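Local coordinates for PilO protein (Pseudomonas aeruginosa, PDB 5UVR), which serves, as an inner-membrane component of the type IVa pilus machinery that pairs with PilN, in assembling the pili used for adhesion and twitching motility, at residues L25-V28 / Y33-L36; H47-F52 / L81-L86. One frame throughout, in Å; residues are numbered along the deposited sequence.

This core region of PilO has a modified ferredoxin fold, and the chain meets contact 1 first. After helix 4-10 and strand 18-24, residues 25-28 run into the short strand 28-29, turn, and come back at 33-36, closing a small hairpin. Strand 33-44 then leads into helix 46-57, where contact 2 opens; it closes only after strand 66-72, when strand 81-86 packs against the helix. The contacts follow in series, neither nested nor crossed, their centres about 23 Å apart on opposite sides of the chain's centre. Strands 33-44 and 81-86 are sheet neighbours, and Leu25 CD1, in the loop leading into the hairpin, packs on Leu86 CD1 of strand 81-86 at 4.0 Å.

Contact 1 (L25-V28 / Y33-L36); sequences LPEV and YIEL
Val28 and Glu35 form the antiparallel, hydrogen-bonded pair that closes a short beta hairpin at one end of the sheet. Their backbones hold each other twice: Val28 N donates a hydrogen bond to Glu35 O at 3.0 Å, and Glu35 N donates one to Val28 O at 2.9 Å, nearly straight at 171°. Each acceptor also takes a CA-H...O contact, Glu27 CA on Glu35 O at 3.1 Å and Ile34 CA on Val28 O at 3.5 Å. The close side-chain packing lies around Glu27, itself on the surface but packed against Ile34 and Leu36. Its CB rests on Ile34 CG2 at 3.7 Å; CG, anti to the carbonyl carbon (chi1 -69°), and the extended chain beyond it then run alongside Leu36, both side chains heading in a common direction. Buried Ile34 pairs through its backbone with Arg91 of strand 90-92, whose guanidinium forms a salt bridge with Glu27 OE1. The face carrying Val28 and Glu35 is looser. Val28 lies on the surface, while Glu35 is buried, its OE1 hydrogen-bonded to the chemically dimethylated lysine at position 88; Val28 CB comes no nearer to Glu35 OE1 than 4.2 Å. By contrast, Glu27 OE2 lies 3.5 Å from Leu36 CG.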
# COMPACT_ATOMS: atom_id res chain seq x y z
N LEU A 25 -8.73 -0.27 6.22
CA LEU A 25 -10.03 -0.91 6.13
C LEU A 25 -10.21 -1.91 7.27
O LEU A 25 -9.24 -2.32 7.91
CB LEU A 25 -10.17 -1.61 4.78
CG LEU A 25 -9.95 -0.68 3.58
CD1 LEU A 25 -10.24 -1.43 2.29
CD2 LEU A 25 -10.82 0.56 3.69
N PRO A 26 -11.45 -2.24 7.60
CA PRO A 26 -11.67 -3.26 8.64
C PRO A 26 -11.03 -4.58 8.26
O PRO A 26 -11.00 -4.97 7.09
CB PRO A 26 -13.20 -3.38 8.70
CG PRO A 26 -13.74 -2.53 7.56
CD PRO A 26 -12.68 -1.54 7.23
N GLU A 27 -10.50 -5.27 9.27
CA GLU A 27 -9.94 -6.60 9.06
C GLU A 27 -10.99 -7.53 8.47
O GLU A 27 -12.19 -7.40 8.75
CB GLU A 27 -9.42 -7.18 10.38
CG GLU A 27 -8.20 -6.50 10.94
CD GLU A 27 -7.74 -7.15 12.23
OE1 GLU A 27 -8.60 -7.68 12.96
OE2 GLU A 27 -6.52 -7.16 12.51
N VAL A 28 -10.54 -8.49 7.66
CA VAL A 28 -11.41 -9.47 7.04
C VAL A 28 -10.96 -10.85 7.51
O VAL A 28 -9.82 -11.25 7.24
CB VAL A 28 -11.38 -9.38 5.50
CG1 VAL A 28 -12.34 -10.38 4.89
CG2 VAL A 28 -11.69 -7.96 5.03
N TYR A 33 -6.49 -17.10 8.01
CA TYR A 33 -5.78 -15.89 8.41
C TYR A 33 -6.76 -14.73 8.44
O TYR A 33 -7.85 -14.81 7.86
CB TYR A 33 -4.61 -15.57 7.46
CG TYR A 33 -4.94 -15.77 6.00
CD1 TYR A 33 -5.67 -14.82 5.31
CD2 TYR A 33 -4.56 -16.93 5.33
CE1 TYR A 33 -6.00 -15.00 3.99
CE2 TYR A 33 -4.88 -17.12 4.00
CZ TYR A 33 -5.60 -16.14 3.34
OH TYR A 33 -5.94 -16.30 2.02
N ILE A 34 -6.34 -13.65 9.08
CA ILE A 34 -7.05 -12.38 9.10
C ILE A 34 -6.28 -11.40 8.22
O ILE A 34 -5.07 -11.23 8.40
CB ILE A 34 -7.17 -11.83 10.54
CG1 ILE A 34 -7.62 -12.94 11.50
CG2 ILE A 34 -8.08 -10.60 10.57
CD1 ILE A 34 -8.95 -13.51 11.16
N GLU A 35 -6.98 -10.77 7.28
CA GLU A 35 -6.37 -9.77 6.40
C GLU A 35 -6.53 -8.37 7.00
O GLU A 35 -7.60 -8.04 7.52
CB GLU A 35 -7.04 -9.77 5.01
CG GLU A 35 -7.20 -11.12 4.37
CD GLU A 35 -7.94 -11.04 3.04
OE1 GLU A 35 -8.35 -9.92 2.66
OE2 GLU A 35 -8.10 -12.08 2.38
N LEU A 36 -5.49 -7.56 6.89
CA LEU A 36 -5.50 -6.16 7.34
C LEU A 36 -5.23 -5.29 6.12
O LEU A 36 -4.06 -5.07 5.75
CB LEU A 36 -4.45 -5.93 8.43
CG LEU A 36 -4.46 -6.72 9.77
CD1 LEU A 36 -4.41 -8.28 9.69
CD2 LEU A 36 -3.32 -6.21 10.64

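Contact 2 (H47-F52 / L81-L86)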
# COMPACT_ATOMS: atom_id res chain seq x y z
N HIS A 47 9.43 7.09 -11.52
CA HIS A 47 10.60 6.65 -10.77
C HIS A 47 10.31 6.58 -9.28
O HIS A 47 10.56 5.57 -8.62
CB HIS A 47 11.77 7.59 -11.04
CG HIS A 47 13.09 7.06 -10.60
ND1 HIS A 47 14.27 7.72 -10.87
CD2 HIS A 47 13.44 5.93 -9.95
CE1 HIS A 47 15.29 7.03 -10.38
NE2 HIS A 47 14.80 5.93 -9.82
N ASP A 48 9.78 7.67 -8.72
CA ASP A 48 9.50 7.67 -7.29
C ASP A 48 8.40 6.68 -6.92
O ASP A 48 8.43 6.07 -5.85
CB ASP A 48 9.13 9.09 -6.85
CG ASP A 48 10.30 10.04 -6.93
OD1 ASP A 48 11.42 9.67 -6.52
OD2 ASP A 48 10.10 11.17 -7.41
N LEU A 49 7.40 6.51 -7.79
CA LEU A 49 6.38 5.51 -7.52
C LEU A 49 6.97 4.11 -7.54
O LEU A 49 6.64 3.27 -6.69
CB LEU A 49 5.26 5.64 -8.54
CG LEU A 49 4.39 6.90 -8.38
CD1 LEU A 49 3.55 7.13 -9.63
CD2 LEU A 49 3.47 6.72 -7.17
N ALA A 50 7.84 3.83 -8.51
CA ALA A 50 8.48 2.52 -8.58
C ALA A 50 9.33 2.26 -7.35
O ALA A 50 9.29 1.16 -6.78
CB ALA A 50 9.34 2.41 -9.83
N THR A 51 10.11 3.26 -6.92
CA THR A 51 10.94 3.10 -5.73
C THR A 51 10.08 2.77 -4.52
O THR A 51 10.44 1.92 -3.69
CB THR A 51 11.76 4.37 -5.49
OG1 THR A 51 12.65 4.56 -6.59
CG2 THR A 51 12.57 4.25 -4.22
N PHE A 52 8.92 3.42 -4.41
CA PHE A 52 7.98 3.12 -3.33
C PHE A 52 7.49 1.67 -3.39
O PHE A 52 7.49 0.97 -2.37
CB PHE A 52 6.80 4.09 -3.40
CG PHE A 52 5.72 3.81 -2.39
CD1 PHE A 52 5.95 4.03 -1.04
CD2 PHE A 52 4.47 3.36 -2.79
CE1 PHE A 52 4.95 3.79 -0.10
CE2 PHE A 52 3.47 3.11 -1.85
CZ PHE A 52 3.72 3.33 -0.50
N LEU A 81 1.79 11.09 -12.04
CA LEU A 81 0.79 10.03 -12.12
C LEU A 81 0.11 9.88 -10.77
O LEU A 81 0.71 10.13 -9.72
CB LEU A 81 1.43 8.69 -12.50
CG LEU A 81 2.18 8.50 -13.83
CD1 LEU A 81 1.30 8.83 -15.01
CD2 LEU A 81 3.50 9.28 -13.89
N ARG A 82 -1.15 9.46 -10.81
CA ARG A 82 -1.87 9.06 -9.60
C ARG A 82 -1.92 7.54 -9.56
O ARG A 82 -2.51 6.91 -10.46
CB ARG A 82 -3.27 9.66 -9.56
CG ARG A 82 -4.13 9.13 -8.40
CD ARG A 82 -5.43 9.90 -8.29
NE ARG A 82 -5.18 11.31 -8.01
CZ ARG A 82 -5.35 12.30 -8.88
NH1 ARG A 82 -5.80 12.05 -10.10
NH2 ARG A 82 -5.09 13.55 -8.52
N MET A 83 -1.31 6.96 -8.55
CA MET A 83 -1.29 5.51 -8.34
C MET A 83 -2.19 5.13 -7.18
O MET A 83 -2.07 5.70 -6.09
CB MET A 83 0.13 5.02 -8.07
CG MET A 83 0.22 3.50 -7.96
SD MET A 83 1.90 2.92 -7.64
CE MET A 83 1.99 3.22 -5.88
N SER A 84 -3.10 4.19 -7.42
CA SER A 84 -3.95 3.61 -6.37
C SER A 84 -3.58 2.15 -6.20
O SER A 84 -3.40 1.43 -7.19
CB SER A 84 -5.44 3.72 -6.72
OG SER A 84 -5.91 5.04 -6.55
N ILE A 85 -3.49 1.70 -4.96
CA ILE A 85 -3.12 0.31 -4.69
C ILE A 85 -3.72 -0.11 -3.36
O ILE A 85 -3.87 0.70 -2.44
CB ILE A 85 -1.58 0.15 -4.74
CG1 ILE A 85 -1.17 -1.31 -4.87
CG2 ILE A 85 -0.93 0.74 -3.52
CD1 ILE A 85 0.25 -1.46 -5.34
N LEU A 86 -4.11 -1.37 -3.26
CA LEU A 86 -4.62 -1.94 -2.02
C LEU A 86 -3.56 -2.90 -1.50
O LEU A 86 -3.21 -3.86 -2.19
CB LEU A 86 -5.95 -2.65 -2.23
CG LEU A 86 -6.53 -3.38 -1.02
CD1 LEU A 86 -7.13 -2.39 -0.04
CD2 LEU A 86 -7.55 -4.42 -1.45
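Helix-on-sheet packing in the modified ferredoxin fold of the PilO core brings helix 46-57 down on strand 81-86. The segments run almost alongside, their N-to-C directions only 20° apart and their axes 10.2 Å from each other at closest approach. That spacing is bridged entirely by apolar side chains, and all four residues that touch are buried.

Leu49 carries most of the helix's side, and its two methyls divide the work. CD1 goes to the start of the strand and meets Leu81 CB at 3.9 Å; CD2 reaches Met83 CB, also at 3.9 Å. The Leu49 and Met83 side chains run antiparallel to each other, so the leucine methyl CD2 lies beside the methionine chain and comes within 4.1 Å of Met83 SD. Met83 leaves the strand with CG anti to the backbone N (chi1 -175°) and stays extended as far as SD. Its last torsion then bends (chi3 80°), carrying CE across to the helix, where the methyl sits 4.0 Å from Leu49 CD2 and likewise 4.0 Å from Phe52 CD2. It approaches the phenyl ring at the edge, near the ring plane, rather than over a face. One methyl thus touches two residues from successive turns of the helix.

Other elements surround this interface. Leu17, from the loop before strand 18-24, touches both Leu49 and Phe52, while Val53 of the same helix packs on Met83. Strand 81-86 is paired antiparallel with 33-44 and 66-72: Met83 is backbone hydrogen-bonded to Val42 of the first, and its side chain rests on Phe68 of the second. The helix also spreads over strand 33-44, with Leu49 on Val42 and Phe52 on Ile40.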